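Local coordinates for mosquitocidal toxin (Lysinibacillus sphaericus, PDB 2VSE), which kills mosquito larvae, probably by ADP-ribosylating host proteins with its enzymatic part while its four ricin-B-like lectin domains bind cell-surface sugars, at residues V192-N197 with S210-I215; K217-E222 with V267-E272; D743-Y748 with R778-V783; L619-N624 with Y656-K661. All coordinates share one frame; numbering follows the deposited sequence.

Overall arrangement
Interactions 1 and 2 adjoin each other, their centres about 11 Å apart, and share the paired strands 190-196 and 217-219 of the ADP-ribosyltransferase sheet. Interaction 1 is partly buried and held by van der Waals packing alone, a loop packed against a strand; interaction 2 lies at the surface, where the same sheet meets the first lectin domain through a lysine, an amide, a phenyl ring and a water. Interactions 3 and 4 lie across the chain's centre from these two, in two further trefoil domains, about 18 Å apart at their nearest atoms. Interaction 3 is a buried antiparallel strand pair wrapped in aromatic rings, whereas interaction 4 joins surface loops around one buried tryptophan and a lysine-serine hydrogen bond.

Interaction 1: V192-N197 with S210-I215; sequences VRIWIN and SGPSNI
A parallel pair of strands in the ADP-ribosyltransferase sheet, 190-196 and 217-219, is connected by a long loop, and residues 210-215 of that loop fold back on the strand that precedes it. Ile194 carries most of the contact from the strand. Its CG1 branch lies beside the backbone N (chi1 -59°) and runs on extended, carrying CD1 to 3.8 Å from CA of Gly211. The same methyl lies 4.1 Å from CD of Pro212, the two side chains meeting at a slant. Gly211, lacking a side chain, allows this close approach to its backbone. From the far end of the loop Ile215 turns its CG2 branch onto the strand's backbone, 3.8 Å from the N of Arg193 and just as near the O of Val192; this methyl also meets Ile194 CG1 at 4.3 Å. Between the two segments the contact is purely van der Waals, so their fit rests on shape and probably on the exclusion of water, while directed bonds to the loop come from neighbours such as Tyr184, hydrogen-bonded to Ser210 O.

Interaction 2: K217-E222 with V267-E272; sequences KVFWHE and VIQNSE
Lys217 meets Gln269 first, the two side chains crossing at about a right angle. Its CB sits 3.4 Å from Gln269 OE1, and farther out CD passes 4.0 Å from the amide carbon CD of Gln269. A water donates to Gln269 OE1 at 2.9 Å and accepts a weak bond from Lys217 N at 3.4 Å, linking the strand's start to the amide. With CG of the glutamine beside its backbone N (chi1 -70°), a bend at chi2 (-56°) brings the amide to the lysine while CB stays by Phe219. Here the last strand of the enzyme sheet meets the chain entering the first ricin-B-like lectin domain, whose strand 271-277 opens the beta-trefoil. Two residues beyond Lys217, Phe219 also points toward that chain. Its CE2 lies 3.5 Å from Gln269 CB and equally close to Ser271 CB, both set obliquely to the ring, whereas Asn270 O comes to the ring's edge near its plane, 4.2 Å from CD2. Lys410 of strand 406-410 touches Phe219 and Ser271 as well, extending the interdomain packing.

Interaction 3: D743-Y748 with R778-V783; sequences DNKNAY and RSYWYV
Lys745 lays its side chain across Tyr780 at about a right angle, with CD over the centre of one face, 3.6 Å from the ring centroid, in a CH-pi contact. Extended from CG, the chain lays CD and CE over the ring, and the turn at chi4 (-62°) lifts NZ away from it, leaving at most a weak cation-pi attraction. The phenol OH of Tyr780 is held by Asn774 O and Asn742 ND2. Tyr782 presents its edge to the backbone instead, with CD1 3.4 Å from Asn746 O, and the methyl of Ala747 lies off-centre to its ring. Between these tyrosines the strands join as an antiparallel hydrogen-bonded pair: Tyr748 N donates to Trp781 O at 2.7 Å, and Trp781 N to Tyr748 O at 2.8 Å. Asn746 and Ala747 form a G1 beta bulge opposite Asn742, in the hairpin that leads into this pairing of the fourth ricin-B-like beta-trefoil. Tyr748 CD2 meets Val783 CG2 at 3.8 Å, the side chains nearly perpendicular, while a water bridges Asn746 O and Val783 N.

Interaction 4: L619-N624 with Y656-K661; sequences LAWDSN and YKNPNK
Trp621 is clamped between two loops: CA of Ser623, from its own segment, lies over one face of the indole, and CG of Lys661 comes over the opposite face. The lysine carbon makes a CH-pi contact with the six-membered ring, 3.9 Å from its centroid, and is displaced toward the rim. Chi1 of -63° sets CG there, and the bend at chi2 (-70°) turns the rest of the chain away, where NZ forms a salt bridge with Asp679. Asn658 approaches obliquely, its CB 3.7 Å from Trp621 CZ3 and its amide plane 53° from the ring. On the Ser623 side of the indole, but not touching it, Lys657 reaches out fully extended and its NZ donates to Ser623 OG at 2.8 Å; Asn624 OD1 is merely near this NZ, at 3.5 Å. Within the lysine's own loop, Asn658 OD1 accepts from Asn660 N, an Asx turn inside the type I beta turn 658-661. The loops following strands 618-621 and 651-655 meet here in the third ricin-B-like beta-trefoil, whose sequence partly matches the botulinum HA-17 family.

Interaction 1: V192-N197 with S210-I215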
loop_
_atom_site.group_PDB
_atom_site.type_symbol
_atom_site.label_atom_id
_atom_site.label_comp_id
_atom_site.label_asym_id
_atom_site.label_seq_id
_atom_site.Cartn_x
_atom_site.Cartn_y
_atom_site.Cartn_z
ATOM N N VAL A 192 21.639 2.092 -20.640
ATOM C CA VAL A 192 21.115 2.455 -21.965
ATOM C C VAL A 192 20.052 3.565 -21.956
ATOM O O VAL A 192 19.852 4.238 -22.962
ATOM C CB VAL A 192 20.573 1.215 -22.737
ATOM C CG1 VAL A 192 21.700 0.249 -23.050
ATOM C CG2 VAL A 192 19.451 0.521 -21.959
ATOM N N ARG A 193 19.390 3.754 -20.818
ATOM C CA ARG A 193 18.246 4.658 -20.704
ATOM C C ARG A 193 18.005 5.080 -19.253
ATOM O O ARG A 193 18.253 4.308 -18.322
ATOM C CB ARG A 193 16.981 3.970 -21.239
ATOM C CG ARG A 193 15.840 4.919 -21.561
ATOM C CD ARG A 193 14.761 4.267 -22.409
ATOM N NE ARG A 193 15.161 4.076 -23.802
ATOM C CZ ARG A 193 15.210 2.891 -24.411
ATOM N NH1 ARG A 193 14.863 1.778 -23.756
ATOM N NH2 ARG A 193 15.597 2.817 -25.681
ATOM N N ILE A 194 17.532 6.308 -19.070
ATOM C CA ILE A 194 17.068 6.766 -17.771
ATOM C C ILE A 194 15.586 7.093 -17.900
ATOM O O ILE A 194 15.199 8.010 -18.632
ATOM C CB ILE A 194 17.852 7.988 -17.255
ATOM C CG1 ILE A 194 19.343 7.656 -17.127
ATOM C CG2 ILE A 194 17.291 8.451 -15.912
ATOM C CD1 ILE A 194 20.230 8.861 -16.904
ATOM N N TRP A 195 14.762 6.311 -17.208
ATOM C CA TRP A 195 13.321 6.456 -17.263
ATOM C C TRP A 195 12.892 7.389 -16.161
ATOM O O TRP A 195 13.376 7.279 -15.041
ATOM C CB TRP A 195 12.650 5.114 -17.046
ATOM C CG TRP A 195 12.790 4.173 -18.174
ATOM C CD1 TRP A 195 13.721 3.192 -18.306
ATOM C CD2 TRP A 195 11.962 4.106 -19.341
ATOM N NE1 TRP A 195 13.526 2.510 -19.479
ATOM C CE2 TRP A 195 12.457 3.055 -20.141
ATOM C CE3 TRP A 195 10.851 4.835 -19.791
ATOM C CZ2 TRP A 195 11.877 2.704 -21.363
ATOM C CZ3 TRP A 195 10.273 4.484 -21.016
ATOM C CH2 TRP A 195 10.791 3.430 -21.784
ATOM N N ILE A 196 11.982 8.303 -16.480
ATOM C CA ILE A 196 11.435 9.223 -15.487
ATOM C C ILE A 196 9.925 9.031 -15.431
ATOM O O ILE A 196 9.272 8.907 -16.477
ATOM C CB ILE A 196 11.802 10.697 -15.796
ATOM C CG1 ILE A 196 13.313 10.827 -16.059
ATOM C CG2 ILE A 196 11.376 11.619 -14.654
ATOM C CD1 ILE A 196 13.739 12.184 -16.569
ATOM N N ASN A 197 9.398 8.995 -14.202
ATOM C CA ASN A 197 7.999 8.705 -13.903
ATOM C C ASN A 197 7.198 9.982 -13.638
ATOM O O ASN A 197 7.317 10.570 -12.565
ATOM C CB ASN A 197 7.929 7.806 -12.665
ATOM C CG ASN A 197 6.505 7.450 -12.273
ATOM O OD1 ASN A 197 5.568 7.624 -13.051
ATOM N ND2 ASN A 197 6.339 6.934 -11.064
ATOM N N SER A 210 19.481 12.874 -12.325
ATOM C CA SER A 210 20.777 12.929 -12.977
ATOM C C SER A 210 21.283 11.529 -13.320
ATOM O O SER A 210 20.817 10.523 -12.780
ATOM C CB SER A 210 21.789 13.642 -12.070
ATOM O OG SER A 210 21.701 13.133 -10.740
ATOM N N GLY A 211 22.250 11.481 -14.225
ATOM C CA GLY A 211 22.884 10.234 -14.619
ATOM C C GLY A 211 24.021 10.562 -15.557
ATOM O O GLY A 211 24.395 11.728 -15.683
ATOM N N PRO A 212 24.572 9.546 -16.235
ATOM C CA PRO A 212 25.692 9.838 -17.122
ATOM C C PRO A 212 25.257 10.620 -18.354
ATOM O O PRO A 212 24.124 10.481 -18.825
ATOM C CB PRO A 212 26.209 8.449 -17.519
ATOM C CG PRO A 212 25.536 7.481 -16.563
ATOM C CD PRO A 212 24.228 8.116 -16.242
ATOM N N SER A 213 26.174 11.448 -18.838
ATOM C CA SER A 213 26.038 12.203 -20.076
ATOM C C SER A 213 25.766 11.291 -21.262
ATOM O O SER A 213 26.119 10.101 -21.233
ATOM C CB SER A 213 27.349 12.953 -20.327
ATOM O OG SER A 213 28.454 12.140 -19.938
ATOM N N ASN A 214 25.153 11.856 -22.303
ATOM C CA ASN A 214 24.967 11.158 -23.583
ATOM C C ASN A 214 24.181 9.845 -23.418
ATOM O O ASN A 214 24.358 8.888 -24.181
ATOM C CB ASN A 214 26.333 10.929 -24.269
ATOM C CG ASN A 214 26.242 10.918 -25.793
ATOM O OD1 ASN A 214 26.852 11.756 -26.475
ATOM N ND2 ASN A 214 25.487 9.962 -26.335
ATOM N N ILE A 215 23.343 9.810 -22.386
ATOM C CA ILE A 215 22.345 8.765 -22.218
ATOM C C ILE A 215 20.985 9.442 -22.097
ATOM O O ILE A 215 20.779 10.309 -21.249
ATOM C CB ILE A 215 22.619 7.876 -21.000
ATOM C CG1 ILE A 215 23.929 7.110 -21.203
ATOM C CG2 ILE A 215 21.464 6.910 -20.785
ATOM C CD1 ILE A 215 24.394 6.361 -19.987
#

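Interaction 2: K217-E222 with V267-E272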
loop_
_atom_site.group_PDB
_atom_site.type_symbol
_atom_site.label_atom_id
_atom_site.label_comp_id
_atom_site.label_asym_id
_atom_site.label_seq_id
_atom_site.Cartn_x
_atom_site.Cartn_y
_atom_site.Cartn_z
ATOM N N LYS A 217 17.137 10.481 -21.517
ATOM C CA LYS A 217 16.137 10.420 -20.470
ATOM C C LYS A 217 14.785 10.375 -21.151
ATOM O O LYS A 217 14.542 11.136 -22.076
ATOM C CB LYS A 217 16.208 11.663 -19.577
ATOM C CG LYS A 217 17.588 11.987 -19.018
ATOM C CD LYS A 217 17.467 12.668 -17.660
ATOM C CE LYS A 217 18.822 12.825 -16.981
ATOM N NZ LYS A 217 19.290 14.224 -17.007
ATOM N N VAL A 218 13.906 9.483 -20.712
ATOM C CA VAL A 218 12.552 9.459 -21.268
ATOM C C VAL A 218 11.446 9.398 -20.228
ATOM O O VAL A 218 11.537 8.668 -19.247
ATOM C CB VAL A 218 12.346 8.422 -22.450
ATOM C CG1 VAL A 218 13.554 7.519 -22.664
ATOM C CG2 VAL A 218 11.046 7.628 -22.301
ATOM N N PHE A 219 10.435 10.235 -20.444
ATOM C CA PHE A 219 9.240 10.274 -19.625
ATOM C C PHE A 219 8.346 9.088 -19.980
ATOM O O PHE A 219 7.854 8.968 -21.100
ATOM C CB PHE A 219 8.502 11.607 -19.818
ATOM C CG PHE A 219 9.181 12.774 -19.161
ATOM C CD1 PHE A 219 9.227 12.879 -17.776
ATOM C CD2 PHE A 219 9.769 13.772 -19.925
ATOM C CE1 PHE A 219 9.846 13.955 -17.160
ATOM C CE2 PHE A 219 10.400 14.855 -19.319
ATOM C CZ PHE A 219 10.440 14.945 -17.936
ATOM N N TRP A 220 8.162 8.210 -19.007
ATOM C CA TRP A 220 7.394 6.987 -19.170
ATOM C C TRP A 220 5.885 7.229 -19.278
ATOM O O TRP A 220 5.339 8.133 -18.640
ATOM C CB TRP A 220 7.690 6.078 -17.977
ATOM C CG TRP A 220 6.948 4.787 -17.959
ATOM C CD1 TRP A 220 7.327 3.621 -18.546
ATOM C CD2 TRP A 220 5.706 4.525 -17.306
ATOM N NE1 TRP A 220 6.395 2.645 -18.309
ATOM C CE2 TRP A 220 5.388 3.171 -17.545
ATOM C CE3 TRP A 220 4.823 5.305 -16.551
ATOM C CZ2 TRP A 220 4.216 2.576 -17.055
ATOM C CZ3 TRP A 220 3.663 4.714 -16.058
ATOM C CH2 TRP A 220 3.374 3.362 -16.313
ATOM N N HIS A 221 5.225 6.415 -20.097
ATOM C CA HIS A 221 3.774 6.300 -20.077
ATOM C C HIS A 221 3.428 4.815 -20.145
ATOM O O HIS A 221 4.299 4.003 -20.480
ATOM C CB HIS A 221 3.126 7.104 -21.213
ATOM C CG HIS A 221 3.671 6.805 -22.579
ATOM N ND1 HIS A 221 3.376 5.645 -23.264
ATOM C CD2 HIS A 221 4.450 7.541 -23.407
ATOM C CE1 HIS A 221 3.970 5.667 -24.444
ATOM N NE2 HIS A 221 4.631 6.804 -24.552
ATOM N N GLU A 222 2.188 4.451 -19.819
ATOM C CA GLU A 222 1.797 3.036 -19.808
ATOM C C GLU A 222 1.905 2.413 -21.198
ATOM O O GLU A 222 1.620 3.072 -22.202
ATOM C CB GLU A 222 0.395 2.821 -19.201
ATOM C CG GLU A 222 -0.767 3.432 -19.982
ATOM C CD GLU A 222 -2.093 2.706 -19.748
ATOM O OE1 GLU A 222 -2.300 2.117 -18.648
ATOM O OE2 GLU A 222 -2.935 2.734 -20.674
ATOM N N VAL A 267 19.285 20.274 -17.303
ATOM C CA VAL A 267 18.466 20.915 -18.301
ATOM C C VAL A 267 17.026 20.560 -18.020
ATOM O O VAL A 267 16.743 19.688 -17.188
ATOM C CB VAL A 267 18.850 20.447 -19.723
ATOM C CG1 VAL A 267 20.264 20.936 -20.098
ATOM C CG2 VAL A 267 18.751 18.932 -19.836
ATOM N N ILE A 268 16.108 21.246 -18.687
ATOM C CA ILE A 268 14.717 20.839 -18.676
ATOM C C ILE A 268 14.540 19.859 -19.829
ATOM O O ILE A 268 14.782 20.215 -20.977
ATOM C CB ILE A 268 13.770 22.052 -18.819
ATOM C CG1 ILE A 268 13.975 23.043 -17.662
ATOM C CG2 ILE A 268 12.319 21.604 -18.919
ATOM C CD1 ILE A 268 13.815 22.453 -16.236
ATOM N N GLN A 269 14.162 18.620 -19.515
ATOM C CA GLN A 269 13.912 17.595 -20.533
ATOM C C GLN A 269 12.733 18.010 -21.403
ATOM O O GLN A 269 11.774 18.568 -20.885
ATOM C CB GLN A 269 13.607 16.241 -19.881
ATOM C CG GLN A 269 14.774 15.573 -19.190
ATOM C CD GLN A 269 15.976 15.379 -20.116
ATOM O OE1 GLN A 269 15.904 14.662 -21.123
ATOM N NE2 GLN A 269 17.084 16.024 -19.774
ATOM N N ASN A 270 12.809 17.734 -22.711
ATOM C CA ASN A 270 11.725 18.062 -23.652
ATOM C C ASN A 270 10.433 17.342 -23.289
ATOM O O ASN A 270 10.357 16.119 -23.414
ATOM C CB ASN A 270 12.081 17.683 -25.100
ATOM C CG ASN A 270 13.270 18.444 -25.645
ATOM O OD1 ASN A 270 13.807 19.346 -24.997
ATOM N ND2 ASN A 270 13.693 18.080 -26.850
ATOM N N SER A 271 9.424 18.093 -22.849
ATOM C CA SER A 271 8.106 17.516 -22.576
ATOM C C SER A 271 7.034 18.560 -22.317
ATOM O O SER A 271 7.262 19.755 -22.470
ATOM C CB SER A 271 8.159 16.531 -21.399
ATOM O OG SER A 271 7.132 15.573 -21.526
ATOM N N GLU A 272 5.855 18.085 -21.929
ATOM C CA GLU A 272 4.752 18.962 -21.580
ATOM C C GLU A 272 4.825 19.358 -20.111
ATOM O O GLU A 272 4.918 18.497 -19.232
ATOM C CB GLU A 272 3.429 18.276 -21.870
ATOM C CG GLU A 272 2.234 19.166 -21.659
ATOM C CD GLU A 272 0.955 18.435 -21.917
ATOM O OE1 GLU A 272 0.665 17.467 -21.188
ATOM O OE2 GLU A 272 0.242 18.832 -22.854
HETATM O O HOH W 1 18.076 13.492 -22.659
#

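Interaction 3: D743-Y748 with R778-V783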
loop_
_atom_site.group_PDB
_atom_site.type_symbol
_atom_site.label_atom_id
_atom_site.label_comp_id
_atom_site.label_asym_id
_atom_site.label_seq_id
_atom_site.Cartn_x
_atom_site.Cartn_y
_atom_site.Cartn_z
ATOM N N ASP A 743 -0.055 -32.059 7.492
ATOM C CA ASP A 743 -1.059 -31.333 6.727
ATOM C C ASP A 743 -2.495 -31.874 6.893
ATOM O O ASP A 743 -3.451 -31.110 6.798
ATOM C CB ASP A 743 -0.663 -31.343 5.249
ATOM C CG ASP A 743 -1.455 -30.365 4.431
ATOM O OD1 ASP A 743 -1.923 -30.749 3.345
ATOM O OD2 ASP A 743 -1.617 -29.211 4.867
ATOM N N ASN A 744 -2.646 -33.180 7.115
ATOM C CA ASN A 744 -3.968 -33.775 7.313
ATOM C C ASN A 744 -4.570 -33.353 8.645
ATOM O O ASN A 744 -5.787 -33.186 8.764
ATOM C CB ASN A 744 -3.895 -35.300 7.315
ATOM C CG ASN A 744 -3.674 -35.884 5.947
ATOM O OD1 ASN A 744 -4.224 -35.409 4.954
ATOM N ND2 ASN A 744 -2.880 -36.949 5.887
ATOM N N LYS A 745 -3.709 -33.200 9.649
ATOM C CA LYS A 745 -4.159 -32.994 11.007
ATOM C C LYS A 745 -4.132 -31.539 11.410
ATOM O O LYS A 745 -4.668 -31.185 12.452
ATOM C CB LYS A 745 -3.301 -33.801 11.977
ATOM C CG LYS A 745 -3.507 -35.291 11.869
ATOM C CD LYS A 745 -2.675 -36.032 12.889
ATOM C CE LYS A 745 -2.750 -37.523 12.653
ATOM N NZ LYS A 745 -4.154 -38.022 12.804
ATOM N N ASN A 746 -3.503 -30.700 10.592
ATOM C CA ASN A 746 -3.318 -29.283 10.932
ATOM C C ASN A 746 -2.571 -29.139 12.254
ATOM O O ASN A 746 -2.737 -28.159 12.970
ATOM C CB ASN A 746 -4.667 -28.559 11.000
ATOM C CG ASN A 746 -5.481 -28.736 9.733
ATOM O OD1 ASN A 746 -6.387 -29.564 9.673
ATOM N ND2 ASN A 746 -5.136 -27.984 8.703
ATOM N N ALA A 747 -1.743 -30.129 12.566
ATOM C CA ALA A 747 -1.009 -30.169 13.820
ATOM C C ALA A 747 0.460 -30.586 13.620
ATOM O O ALA A 747 0.848 -31.064 12.552
ATOM C CB ALA A 747 -1.725 -31.094 14.836
ATOM N N TYR A 748 1.258 -30.395 14.661
ATOM C CA TYR A 748 2.687 -30.669 14.646
ATOM C C TYR A 748 3.095 -31.776 15.612
ATOM O O TYR A 748 2.612 -31.856 16.757
ATOM C CB TYR A 748 3.442 -29.413 15.071
ATOM C CG TYR A 748 3.224 -28.234 14.168
ATOM C CD1 TYR A 748 4.152 -27.905 13.172
ATOM C CD2 TYR A 748 2.082 -27.453 14.296
ATOM C CE1 TYR A 748 3.938 -26.811 12.340
ATOM C CE2 TYR A 748 1.860 -26.371 13.484
ATOM C CZ TYR A 748 2.785 -26.050 12.509
ATOM O OH TYR A 748 2.531 -24.961 11.717
ATOM N N ARG A 778 -1.685 -38.176 20.731
ATOM C CA ARG A 778 -1.004 -37.674 21.925
ATOM C C ARG A 778 0.322 -36.972 21.614
ATOM O O ARG A 778 0.796 -36.185 22.432
ATOM C CB ARG A 778 -0.786 -38.765 22.972
ATOM C CG ARG A 778 -2.050 -39.349 23.585
ATOM C CD ARG A 778 -1.675 -40.401 24.614
ATOM N NE ARG A 778 -2.851 -41.078 25.132
ATOM C CZ ARG A 778 -3.406 -40.818 26.313
ATOM N NH1 ARG A 778 -2.874 -39.887 27.123
ATOM N NH2 ARG A 778 -4.488 -41.492 26.692
ATOM N N SER A 779 0.919 -37.268 20.459
ATOM C CA SER A 779 2.157 -36.633 20.029
ATOM C C SER A 779 1.944 -35.417 19.092
ATOM O O SER A 779 2.923 -34.816 18.618
ATOM C CB SER A 779 3.057 -37.661 19.350
ATOM O OG SER A 779 2.510 -38.061 18.116
ATOM N N TYR A 780 0.677 -35.068 18.839
ATOM C CA TYR A 780 0.326 -33.965 17.944
ATOM C C TYR A 780 -0.113 -32.737 18.708
ATOM O O TYR A 780 -0.799 -32.839 19.715
ATOM C CB TYR A 780 -0.754 -34.390 16.953
ATOM C CG TYR A 780 -0.175 -35.149 15.791
ATOM C CD1 TYR A 780 0.405 -34.479 14.712
ATOM C CD2 TYR A 780 -0.177 -36.549 15.781
ATOM C CE1 TYR A 780 0.962 -35.177 13.662
ATOM C CE2 TYR A 780 0.364 -37.254 14.732
ATOM C CZ TYR A 780 0.937 -36.565 13.677
ATOM O OH TYR A 780 1.478 -37.265 12.633
ATOM N N TRP A 781 0.297 -31.567 18.234
ATOM C CA TRP A 781 0.004 -30.323 18.938
ATOM C C TRP A 781 -0.465 -29.276 17.928
ATOM O O TRP A 781 0.094 -29.165 16.821
ATOM C CB TRP A 781 1.254 -29.838 19.682
ATOM C CG TRP A 781 1.784 -30.904 20.632
ATOM C CD1 TRP A 781 2.655 -31.905 20.327
ATOM C CD2 TRP A 781 1.443 -31.082 22.019
ATOM N NE1 TRP A 781 2.872 -32.695 21.430
ATOM C CE2 TRP A 781 2.147 -32.213 22.480
ATOM C CE3 TRP A 781 0.608 -30.395 22.911
ATOM C CZ2 TRP A 781 2.061 -32.670 23.798
ATOM C CZ3 TRP A 781 0.510 -30.857 24.229
ATOM C CH2 TRP A 781 1.239 -31.977 24.656
ATOM N N TYR A 782 -1.514 -28.540 18.285
ATOM C CA TYR A 782 -1.904 -27.362 17.523
ATOM C C TYR A 782 -1.122 -26.186 18.082
ATOM O O TYR A 782 -0.969 -26.047 19.321
ATOM C CB TYR A 782 -3.397 -27.077 17.658
ATOM C CG TYR A 782 -4.270 -28.233 17.240
ATOM C CD1 TYR A 782 -4.504 -28.517 15.882
ATOM C CD2 TYR A 782 -4.851 -29.061 18.197
ATOM C CE1 TYR A 782 -5.305 -29.598 15.504
ATOM C CE2 TYR A 782 -5.650 -30.126 17.827
ATOM C CZ TYR A 782 -5.870 -30.393 16.499
ATOM O OH TYR A 782 -6.687 -31.449 16.178
ATOM N N VAL A 783 -0.612 -25.357 17.176
ATOM C CA VAL A 783 0.071 -24.138 17.558
ATOM C C VAL A 783 -0.806 -22.964 17.119
ATOM O O VAL A 783 -1.001 -22.725 15.943
ATOM C CB VAL A 783 1.503 -24.115 16.964
ATOM C CG1 VAL A 783 2.251 -22.878 17.368
ATOM C CG2 VAL A 783 2.270 -25.356 17.401
HETATM O O HOH W 2 -1.505 -26.065 14.412
#

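Interaction 4: L619-N624 with Y656-K661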
loop_
_atom_site.group_PDB
_atom_site.type_symbol
_atom_site.label_atom_id
_atom_site.label_comp_id
_atom_site.label_asym_id
_atom_site.label_seq_id
_atom_site.Cartn_x
_atom_site.Cartn_y
_atom_site.Cartn_z
ATOM N N LEU A 619 -23.550 -21.392 5.621
ATOM C CA LEU A 619 -23.895 -20.411 6.646
ATOM C C LEU A 619 -24.818 -19.341 6.069
ATOM O O LEU A 619 -24.447 -18.625 5.134
ATOM C CB LEU A 619 -22.638 -19.784 7.231
ATOM C CG LEU A 619 -22.753 -19.059 8.565
ATOM C CD1 LEU A 619 -21.442 -19.232 9.321
ATOM C CD2 LEU A 619 -23.088 -17.593 8.362
ATOM N N ALA A 620 -26.018 -19.243 6.638
ATOM C CA ALA A 620 -27.072 -18.396 6.086
ATOM C C ALA A 620 -27.843 -17.611 7.145
ATOM O O ALA A 620 -27.933 -18.037 8.305
ATOM C CB ALA A 620 -28.037 -19.236 5.254
ATOM N N TRP A 621 -28.387 -16.464 6.732
ATOM C CA TRP A 621 -29.282 -15.673 7.568
ATOM C C TRP A 621 -30.723 -15.975 7.173
ATOM O O TRP A 621 -31.059 -16.002 5.987
ATOM C CB TRP A 621 -28.969 -14.177 7.433
ATOM C CG TRP A 621 -30.045 -13.232 7.944
ATOM C CD1 TRP A 621 -30.811 -13.381 9.068
ATOM C CD2 TRP A 621 -30.433 -11.981 7.360
ATOM N NE1 TRP A 621 -31.669 -12.314 9.206
ATOM C CE2 TRP A 621 -31.454 -11.436 8.178
ATOM C CE3 TRP A 621 -30.022 -11.267 6.225
ATOM C CZ2 TRP A 621 -32.076 -10.213 7.892
ATOM C CZ3 TRP A 621 -30.647 -10.049 5.938
ATOM C CH2 TRP A 621 -31.661 -9.537 6.772
ATOM N N ASP A 622 -31.563 -16.214 8.178
ATOM C CA ASP A 622 -33.005 -16.439 7.981
ATOM C C ASP A 622 -33.709 -15.109 7.690
ATOM O O ASP A 622 -34.637 -14.705 8.399
ATOM C CB ASP A 622 -33.616 -17.128 9.211
ATOM C CG ASP A 622 -34.952 -17.809 8.913
ATOM O OD1 ASP A 622 -35.479 -17.635 7.778
ATOM O OD2 ASP A 622 -35.477 -18.522 9.822
ATOM N N SER A 623 -33.257 -14.433 6.639
ATOM C CA SER A 623 -33.671 -13.061 6.373
ATOM C C SER A 623 -35.182 -12.912 6.489
ATOM O O SER A 623 -35.677 -12.046 7.211
ATOM C CB SER A 623 -33.202 -12.619 4.985
ATOM O OG SER A 623 -33.125 -13.722 4.098
ATOM N N ASN A 624 -35.917 -13.766 5.784
ATOM C CA ASN A 624 -37.366 -13.621 5.670
ATOM C C ASN A 624 -38.071 -13.594 7.024
ATOM O O ASN A 624 -39.074 -12.902 7.199
ATOM C CB ASN A 624 -37.949 -14.733 4.796
ATOM C CG ASN A 624 -37.679 -14.515 3.320
ATOM O OD1 ASN A 624 -37.903 -13.427 2.790
ATOM N ND2 ASN A 624 -37.197 -15.554 2.647
ATOM N N TYR A 656 -24.936 -10.301 1.887
ATOM C CA TYR A 656 -25.228 -9.812 0.551
ATOM C C TYR A 656 -26.620 -9.176 0.413
ATOM O O TYR A 656 -26.754 -8.118 -0.212
ATOM C CB TYR A 656 -25.022 -10.933 -0.481
ATOM C CG TYR A 656 -25.136 -10.480 -1.927
ATOM C CD1 TYR A 656 -24.325 -9.467 -2.429
ATOM C CD2 TYR A 656 -26.043 -11.078 -2.793
ATOM C CE1 TYR A 656 -24.427 -9.046 -3.750
ATOM C CE2 TYR A 656 -26.152 -10.668 -4.122
ATOM C CZ TYR A 656 -25.339 -9.651 -4.592
ATOM O OH TYR A 656 -25.446 -9.235 -5.904
ATOM N N LYS A 657 -27.638 -9.805 1.007
ATOM C CA LYS A 657 -29.036 -9.346 0.876
ATOM C C LYS A 657 -29.296 -8.032 1.622
ATOM O O LYS A 657 -30.044 -7.179 1.134
ATOM C CB LYS A 657 -30.011 -10.451 1.317
ATOM C CG LYS A 657 -31.503 -10.131 1.187
ATOM C CD LYS A 657 -32.355 -11.386 1.459
ATOM C CE LYS A 657 -33.857 -11.004 1.839
ATOM N NZ LYS A 657 -34.630 -12.193 2.377
ATOM N N ASN A 658 -28.673 -7.877 2.791
ATOM C CA ASN A 658 -28.725 -6.637 3.562
ATOM C C ASN A 658 -27.364 -6.405 4.211
ATOM O O ASN A 658 -27.116 -6.887 5.315
ATOM C CB ASN A 658 -29.848 -6.705 4.610
ATOM C CG ASN A 658 -30.128 -5.360 5.281
ATOM O OD1 ASN A 658 -29.321 -4.432 5.219
ATOM N ND2 ASN A 658 -31.280 -5.257 5.932
ATOM N N PRO A 659 -26.455 -5.702 3.508
ATOM C CA PRO A 659 -25.081 -5.484 3.982
ATOM C C PRO A 659 -24.972 -4.760 5.325
ATOM O O PRO A 659 -23.874 -4.652 5.875
ATOM C CB PRO A 659 -24.452 -4.664 2.849
ATOM C CG PRO A 659 -25.262 -5.028 1.654
ATOM C CD PRO A 659 -26.656 -5.111 2.175
ATOM N N ASN A 660 -26.101 -4.276 5.841
ATOM C CA ASN A 660 -26.184 -3.745 7.203
ATOM C C ASN A 660 -26.224 -4.868 8.252
ATOM O O ASN A 660 -26.017 -4.615 9.437
ATOM C CB ASN A 660 -27.409 -2.817 7.330
ATOM C CG ASN A 660 -27.501 -2.110 8.691
ATOM O OD1 ASN A 660 -26.491 -1.737 9.295
ATOM N ND2 ASN A 660 -28.729 -1.915 9.166
ATOM N N LYS A 661 -26.481 -6.100 7.806
ATOM C CA LYS A 661 -26.497 -7.282 8.680
ATOM C C LYS A 661 -25.192 -8.079 8.641
ATOM O O LYS A 661 -24.640 -8.339 7.573
ATOM C CB LYS A 661 -27.645 -8.233 8.315
ATOM C CG LYS A 661 -29.045 -7.668 8.475
ATOM C CD LYS A 661 -29.443 -7.469 9.931
ATOM C CE LYS A 661 -30.801 -6.784 10.022
ATOM N NZ LYS A 661 -31.044 -6.254 11.386
#